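Local coordinates for protein Tae4 (Agrobacterium tumefaciens, PDB 6IJF) that probably acts as a type VI secretion amidase effector that cleaves peptide bonds in the peptidoglycan of target bacteria, at residues T8-S16 / R51-S59; V82-L90 / N122-I133. All coordinates share one frame; numbering follows the deposited sequence.

Contact 1: residues T8-S16 / R51-S59; sequences TLYSNYPSS and RVSIAFVKS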
# COMPACT_ATOMS: atom_id res chain seq x y z
N THR C 8 1.48 -30.54 -3.30
CA THR C 8 1.88 -31.19 -2.02
C THR C 8 2.83 -30.24 -1.29
O THR C 8 2.62 -29.98 -0.10
CB THR C 8 2.52 -32.56 -2.27
OG1 THR C 8 1.53 -33.38 -2.90
CG2 THR C 8 3.01 -33.21 -1.00
N LEU C 9 3.86 -29.76 -1.98
CA LEU C 9 4.86 -28.82 -1.41
C LEU C 9 4.16 -27.60 -0.80
O LEU C 9 4.45 -27.27 0.36
CB LEU C 9 5.79 -28.42 -2.54
CG LEU C 9 7.04 -27.69 -2.09
CD1 LEU C 9 7.90 -28.57 -1.16
CD2 LEU C 9 7.84 -27.24 -3.32
N TYR C 10 3.23 -26.99 -1.55
CA TYR C 10 2.51 -25.76 -1.15
C TYR C 10 1.63 -26.03 0.06
O TYR C 10 1.62 -25.24 1.05
CB TYR C 10 1.70 -25.23 -2.33
CG TYR C 10 1.19 -23.82 -2.15
CD1 TYR C 10 -0.00 -23.53 -1.50
CD2 TYR C 10 1.93 -22.75 -2.64
CE1 TYR C 10 -0.46 -22.23 -1.36
CE2 TYR C 10 1.50 -21.45 -2.50
CZ TYR C 10 0.31 -21.18 -1.85
OH TYR C 10 -0.04 -19.87 -1.71
N SER C 11 0.87 -27.13 0.02
CA SER C 11 0.01 -27.56 1.15
C SER C 11 0.85 -27.72 2.43
O SER C 11 0.28 -27.59 3.52
CB SER C 11 -0.72 -28.86 0.84
OG SER C 11 0.18 -29.97 0.94
N ASN C 12 2.14 -28.04 2.32
CA ASN C 12 3.02 -28.27 3.51
C ASN C 12 3.77 -27.00 3.95
O ASN C 12 4.55 -27.09 4.93
CB ASN C 12 3.99 -29.41 3.22
CG ASN C 12 3.31 -30.76 3.29
OD1 ASN C 12 3.63 -31.68 2.53
ND2 ASN C 12 2.41 -30.91 4.25
N TYR C 13 3.59 -25.88 3.26
CA TYR C 13 4.40 -24.65 3.50
C TYR C 13 3.74 -23.79 4.57
O TYR C 13 2.59 -23.36 4.41
CB TYR C 13 4.63 -23.88 2.19
CG TYR C 13 5.34 -22.56 2.39
CD1 TYR C 13 6.72 -22.49 2.48
CD2 TYR C 13 4.63 -21.38 2.54
CE1 TYR C 13 7.37 -21.29 2.69
CE2 TYR C 13 5.27 -20.16 2.71
CZ TYR C 13 6.65 -20.11 2.81
OH TYR C 13 7.25 -18.91 3.06
N PRO C 14 4.44 -23.47 5.68
CA PRO C 14 3.95 -22.48 6.65
C PRO C 14 4.33 -21.04 6.27
O PRO C 14 5.52 -20.69 6.19
CB PRO C 14 4.64 -22.98 7.94
CG PRO C 14 5.98 -23.44 7.46
CD PRO C 14 5.76 -24.00 6.06
N SER C 15 3.34 -20.20 6.02
CA SER C 15 3.54 -18.82 5.53
C SER C 15 3.78 -17.86 6.70
O SER C 15 3.17 -18.04 7.77
CB SER C 15 2.36 -18.41 4.67
OG SER C 15 2.36 -17.01 4.41
N SER C 16 4.59 -16.81 6.51
CA SER C 16 4.75 -15.70 7.49
C SER C 16 3.72 -14.58 7.25
O SER C 16 3.77 -13.56 7.98
CB SER C 16 6.17 -15.15 7.46
OG SER C 16 6.52 -14.76 6.16
N ARG C 51 11.07 -22.06 6.58
CA ARG C 51 9.69 -22.33 6.09
C ARG C 51 9.79 -23.18 4.82
O ARG C 51 9.04 -24.17 4.69
CB ARG C 51 8.93 -21.01 5.91
CG ARG C 51 8.71 -20.28 7.22
CD ARG C 51 8.11 -18.89 7.05
NE ARG C 51 7.92 -18.23 8.33
CZ ARG C 51 6.84 -18.39 9.10
NH1 ARG C 51 5.88 -19.22 8.73
NH2 ARG C 51 6.73 -17.70 10.22
N VAL C 52 10.70 -22.85 3.90
CA VAL C 52 10.85 -23.66 2.65
C VAL C 52 11.41 -25.05 2.98
O VAL C 52 10.88 -26.06 2.41
CB VAL C 52 11.65 -22.93 1.56
CG1 VAL C 52 11.96 -23.87 0.40
CG2 VAL C 52 10.90 -21.69 1.06
N SER C 53 12.39 -25.16 3.88
CA SER C 53 12.93 -26.47 4.36
C SER C 53 11.79 -27.36 4.86
O SER C 53 11.67 -28.51 4.40
CB SER C 53 13.96 -26.30 5.45
OG SER C 53 15.08 -25.57 5.02
N ILE C 54 10.90 -26.83 5.69
CA ILE C 54 9.78 -27.60 6.31
C ILE C 54 8.83 -28.11 5.23
O ILE C 54 8.43 -29.29 5.28
CB ILE C 54 9.08 -26.75 7.37
CG1 ILE C 54 9.98 -26.62 8.60
CG2 ILE C 54 7.72 -27.33 7.72
CD1 ILE C 54 9.61 -25.52 9.53
N ALA C 55 8.51 -27.26 4.25
CA ALA C 55 7.65 -27.66 3.12
C ALA C 55 8.23 -28.92 2.44
O ALA C 55 7.45 -29.87 2.16
CB ALA C 55 7.48 -26.51 2.15
N PHE C 56 9.54 -28.93 2.18
CA PHE C 56 10.23 -30.07 1.51
C PHE C 56 10.21 -31.31 2.42
O PHE C 56 9.71 -32.37 1.99
CB PHE C 56 11.64 -29.68 1.06
CG PHE C 56 11.67 -29.03 -0.30
CD1 PHE C 56 11.61 -29.79 -1.44
CD2 PHE C 56 11.64 -27.65 -0.44
CE1 PHE C 56 11.60 -29.21 -2.71
CE2 PHE C 56 11.62 -27.06 -1.69
CZ PHE C 56 11.62 -27.84 -2.83
N VAL C 57 10.67 -31.16 3.65
CA VAL C 57 10.71 -32.27 4.65
C VAL C 57 9.33 -32.91 4.75
O VAL C 57 9.24 -34.12 4.61
CB VAL C 57 11.17 -31.77 6.02
CG1 VAL C 57 10.90 -32.80 7.10
CG2 VAL C 57 12.63 -31.39 5.97
N LYS C 58 8.27 -32.13 4.94
CA LYS C 58 6.90 -32.70 5.15
C LYS C 58 6.41 -33.34 3.86
O LYS C 58 5.47 -34.16 3.93
CB LYS C 58 5.94 -31.62 5.64
CG LYS C 58 6.17 -31.24 7.09
CD LYS C 58 5.06 -30.38 7.60
CE LYS C 58 5.34 -29.91 9.00
NZ LYS C 58 4.17 -29.18 9.53
N SER C 59 7.01 -33.00 2.72
CA SER C 59 6.65 -33.60 1.41
C SER C 59 7.56 -34.82 1.15
O SER C 59 7.50 -35.35 0.06
CB SER C 59 6.72 -32.59 0.28
OG SER C 59 5.93 -31.45 0.57
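Tyr13 crosses helix 48-58 at Ala55, their CA atoms 4.4 Å apart, where the chain has left helix 6-11 and runs on toward Arg51. Leu9 fills one side of the crossing. Its CG is anti to the backbone N (chi1 -168°), which carries the branch over the ring of Phe56. There CD1 sits almost straight above the ring centre, 3.8 Å from the centroid and 6° off the normal, a CH-pi contact. The other methyl, CD2, meets Phe56 CZ at 3.9 Å.

Tyr13 lies across the start of the Arg51 side chain, with its CE1 3.6 Å from Arg51 CB. The methyl of Ala55 meets the Tyr13 ring at its edge. The ring reaches on to Val52 CG2, and its hydroxyl is hydrogen-bonded to Ser147. The Tyr13 side chain also touches Asp134 of the presumed Cys-His-Asp triad, and helix 48-58 carries Cys48 at its start, so the N-terminal segment packs beside the probable active site.

The extended Arg51 chain passes obliquely across Pro14. Its NH1 gives a fairly straight hydrogen bond to Pro14 O (3.0 Å, 163° at the hydrogen). The oxygen lies in the guanidinium plane, yet NH1 stands above the plane of the carbonyl, not on a lone pair. Ser16 CB rests over one face of the guanidinium, 3.6 Å from NE. Farther along the segment, Ser59 OG donates to Ala55 O over 2.7 Å, and Leu9 CA packs against that hydroxyl.

The contact is thus an apolar core with one buried cation at its edge. Arg51 also bonds through NE to Thr47 and through NH2 to Leu24 O. Uncharged oxygens on all three nitrogens should fix the rotation of the guanidinium and tie three parts of the chain together.

Contact 2: residues V82-L90 / N122-I133; sequences VNMRRLATL and NNIPGYTGGGHI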
# COMPACT_ATOMS: atom_id res chain seq x y z
N VAL C 82 18.85 -22.90 7.57
CA VAL C 82 18.34 -21.59 8.09
C VAL C 82 18.78 -20.44 7.18
O VAL C 82 18.17 -19.37 7.26
CB VAL C 82 18.77 -21.36 9.55
CG1 VAL C 82 18.57 -19.93 10.02
CG2 VAL C 82 18.07 -22.35 10.47
N ASN C 83 19.80 -20.65 6.36
CA ASN C 83 20.48 -19.56 5.59
C ASN C 83 19.91 -19.60 4.18
O ASN C 83 20.00 -20.67 3.51
CB ASN C 83 22.01 -19.72 5.53
CG ASN C 83 22.70 -18.59 4.78
OD1 ASN C 83 23.07 -17.56 5.34
ND2 ASN C 83 22.93 -18.83 3.52
N MET C 84 19.33 -18.48 3.75
CA MET C 84 18.63 -18.44 2.44
C MET C 84 19.64 -18.72 1.31
O MET C 84 19.32 -19.53 0.43
CB MET C 84 17.94 -17.10 2.23
CG MET C 84 17.36 -16.96 0.84
SD MET C 84 18.58 -16.18 -0.27
CE MET C 84 17.71 -16.41 -1.82
N ARG C 85 20.82 -18.12 1.37
CA ARG C 85 21.87 -18.32 0.30
C ARG C 85 22.23 -19.81 0.19
O ARG C 85 22.25 -20.37 -0.94
CB ARG C 85 23.08 -17.41 0.59
CG ARG C 85 24.10 -17.38 -0.55
CD ARG C 85 25.41 -16.66 -0.18
NE ARG C 85 25.27 -15.57 0.79
CZ ARG C 85 24.88 -14.32 0.51
NH1 ARG C 85 24.52 -13.98 -0.73
NH2 ARG C 85 24.81 -13.42 1.48
N ARG C 86 22.51 -20.46 1.33
CA ARG C 86 22.87 -21.90 1.36
C ARG C 86 21.69 -22.74 0.86
O ARG C 86 21.95 -23.66 0.07
CB ARG C 86 23.33 -22.33 2.76
CG ARG C 86 24.70 -21.77 3.11
CD ARG C 86 25.49 -22.73 4.00
NE ARG C 86 24.84 -22.82 5.28
CZ ARG C 86 24.82 -21.84 6.19
NH1 ARG C 86 24.19 -22.04 7.34
NH2 ARG C 86 25.43 -20.69 5.96
N LEU C 87 20.44 -22.42 1.24
CA LEU C 87 19.30 -23.22 0.73
C LEU C 87 19.19 -23.05 -0.79
O LEU C 87 18.91 -24.05 -1.47
CB LEU C 87 18.00 -22.86 1.47
CG LEU C 87 16.77 -23.69 1.06
CD1 LEU C 87 16.97 -25.17 1.30
CD2 LEU C 87 15.53 -23.21 1.79
N ALA C 88 19.34 -21.84 -1.32
CA ALA C 88 19.22 -21.56 -2.78
C ALA C 88 20.31 -22.35 -3.54
O ALA C 88 20.00 -22.96 -4.56
CB ALA C 88 19.35 -20.07 -3.03
N THR C 89 21.53 -22.36 -3.01
CA THR C 89 22.67 -23.19 -3.50
C THR C 89 22.28 -24.67 -3.55
O THR C 89 22.43 -25.31 -4.59
CB THR C 89 23.90 -22.92 -2.62
OG1 THR C 89 24.15 -21.52 -2.74
CG2 THR C 89 25.09 -23.76 -3.02
N LEU C 90 21.73 -25.21 -2.46
CA LEU C 90 21.34 -26.63 -2.38
C LEU C 90 20.27 -26.93 -3.43
O LEU C 90 20.34 -28.00 -4.08
CB LEU C 90 20.81 -26.89 -0.97
CG LEU C 90 20.34 -28.31 -0.70
CD1 LEU C 90 20.83 -28.73 0.68
CD2 LEU C 90 18.82 -28.42 -0.77
N ASN C 122 17.46 -12.58 -4.87
CA ASN C 122 18.87 -12.47 -4.41
C ASN C 122 19.26 -11.00 -4.25
O ASN C 122 19.04 -10.23 -5.21
CB ASN C 122 19.83 -13.16 -5.37
CG ASN C 122 19.38 -14.56 -5.71
OD1 ASN C 122 19.05 -14.85 -6.87
ND2 ASN C 122 19.27 -15.40 -4.70
N ASN C 123 19.83 -10.63 -3.11
CA ASN C 123 20.41 -9.29 -2.82
C ASN C 123 19.31 -8.22 -2.87
O ASN C 123 19.16 -7.50 -3.88
CB ASN C 123 21.60 -9.04 -3.76
CG ASN C 123 22.57 -10.20 -3.73
OD1 ASN C 123 23.03 -10.60 -2.66
ND2 ASN C 123 22.80 -10.79 -4.89
N ILE C 124 18.57 -8.11 -1.79
CA ILE C 124 17.46 -7.13 -1.63
C ILE C 124 17.99 -5.81 -1.08
O ILE C 124 18.61 -5.78 -0.04
CB ILE C 124 16.36 -7.73 -0.73
CG1 ILE C 124 15.80 -9.00 -1.40
CG2 ILE C 124 15.30 -6.69 -0.41
CD1 ILE C 124 15.18 -10.01 -0.44
N PRO C 125 17.75 -4.69 -1.79
CA PRO C 125 18.08 -3.35 -1.29
C PRO C 125 17.58 -3.03 0.13
O PRO C 125 16.35 -2.96 0.33
CB PRO C 125 17.36 -2.43 -2.30
CG PRO C 125 17.40 -3.20 -3.59
CD PRO C 125 17.18 -4.63 -3.16
N GLY C 126 18.51 -2.74 1.06
CA GLY C 126 18.18 -2.40 2.46
C GLY C 126 18.22 -3.63 3.34
O GLY C 126 17.96 -3.54 4.56
N TYR C 127 18.55 -4.79 2.78
CA TYR C 127 18.62 -6.07 3.56
C TYR C 127 19.92 -6.79 3.18
O TYR C 127 20.13 -7.08 1.99
CB TYR C 127 17.33 -6.86 3.36
CG TYR C 127 17.36 -8.21 4.03
CD1 TYR C 127 17.73 -8.35 5.36
CD2 TYR C 127 17.01 -9.36 3.33
CE1 TYR C 127 17.78 -9.61 5.96
CE2 TYR C 127 17.02 -10.60 3.92
CZ TYR C 127 17.42 -10.74 5.24
OH TYR C 127 17.48 -11.99 5.79
N THR C 128 20.79 -7.03 4.17
CA THR C 128 22.18 -7.57 4.02
C THR C 128 22.19 -9.11 3.97
O THR C 128 23.23 -9.66 3.52
CB THR C 128 23.09 -7.03 5.14
OG1 THR C 128 22.65 -7.52 6.41
CG2 THR C 128 23.14 -5.52 5.24
N GLY C 129 21.12 -9.78 4.44
CA GLY C 129 20.90 -11.23 4.22
C GLY C 129 21.04 -11.61 2.75
O GLY C 129 21.01 -10.69 1.89
N GLY C 130 21.17 -12.92 2.45
CA GLY C 130 21.23 -13.49 1.09
C GLY C 130 20.05 -13.04 0.23
O GLY C 130 20.19 -12.94 -1.01
N GLY C 131 18.90 -12.73 0.85
CA GLY C 131 17.66 -12.46 0.12
C GLY C 131 16.54 -13.34 0.65
O GLY C 131 16.54 -13.64 1.86
N HIS C 132 15.56 -13.64 -0.19
CA HIS C 132 14.28 -14.27 0.23
C HIS C 132 14.04 -15.46 -0.67
O HIS C 132 14.18 -15.33 -1.90
CB HIS C 132 13.14 -13.25 0.16
CG HIS C 132 11.82 -13.81 0.57
ND1 HIS C 132 11.57 -14.16 1.88
CD2 HIS C 132 10.70 -14.09 -0.14
CE1 HIS C 132 10.34 -14.64 1.96
NE2 HIS C 132 9.77 -14.59 0.74
N ILE C 133 13.69 -16.59 -0.07
CA ILE C 133 13.26 -17.79 -0.84
C ILE C 133 11.84 -18.16 -0.42
O ILE C 133 11.48 -17.95 0.77
CB ILE C 133 14.28 -18.92 -0.64
CG1 ILE C 133 14.04 -20.03 -1.65
CG2 ILE C 133 14.31 -19.40 0.82
CD1 ILE C 133 15.18 -21.01 -1.75
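Met84 packs its thioether against the backbone of Gly130 and Gly131, and this sulfur-to-peptide packing is the heart of the contact. The side chain bends at chi2 (-92°), which lays SD against the Gly130-Gly131 backbone, 3.5 Å from Gly130 C. One atom back, CG meets Gly131 O at 3.6 Å. The end methyl reaches across to the amide of Asn122, with CE 3.4 Å from ND2, and also touches His132 O. The other end of that amide, OD1, is hydrogen-bonded to Thr155.

Apolar packing continues along the helix through Ile133. Its CG2 lies 3.9 Å from Met84 CG and 4.1 Å from Leu87 CD2, so Met84 and Leu87, about one helical turn apart, share one methyl. Its CD1 touches Leu87 and comes close to Ala88.

The third kind of contact is a guanidinium over a glycine. Arg85 bends at chi3 (-31°) and sets one face of its guanidinium on Gly130 CA, 3.6 Å from NH2. A crystal neighbour also touches this exposed side chain, so the pose may owe something to the lattice. Having no side chain lets Gly130 come close, its CA 4.9 Å from Arg85 CA.

The chain of another protein meets His132 and hydrogen-bonds to Thr128 of the loop. Cys48 touches both Met84 and His132, whose NE2 is hydrogen-bonded to Asp134. This is consistent with the Cys-His-Asp triad of a papain-like amidase.

The short axes of helix 84-90 and strand 131-133 pass 8.4 Å apart at 49°. Within the sheet Ile133 touches Val118. Helix 84-92 rests on the sheet, with Met84 touching Ala120 and Ala88 touching Trp157, and helix 48-58, which begins at Cys48, flanks it.

From the N terminus, contact 1 comes first: it closes a loop of 34 residues, holding helix 26-33, by returning helix 48-58 to the chain around helix 6-11. Contact 2 opens only after this. The 31 residues between its segments include strand 101-103, helix 108-112 and most of strand 116-122, and the chain returns at 122-133, which leads into strand 131-137. The two loops follow in series, neither crossing nor nesting, and their centres are about 18 Å apart. They still touch. Val52 of contact 1 packs on Leu87 and Ile133 of contact 2, and Ser53 also meets Leu87. Helix 48-58 thereby joins the N-terminal segment to helix 84-92 and the sheet, beside the presumed active site.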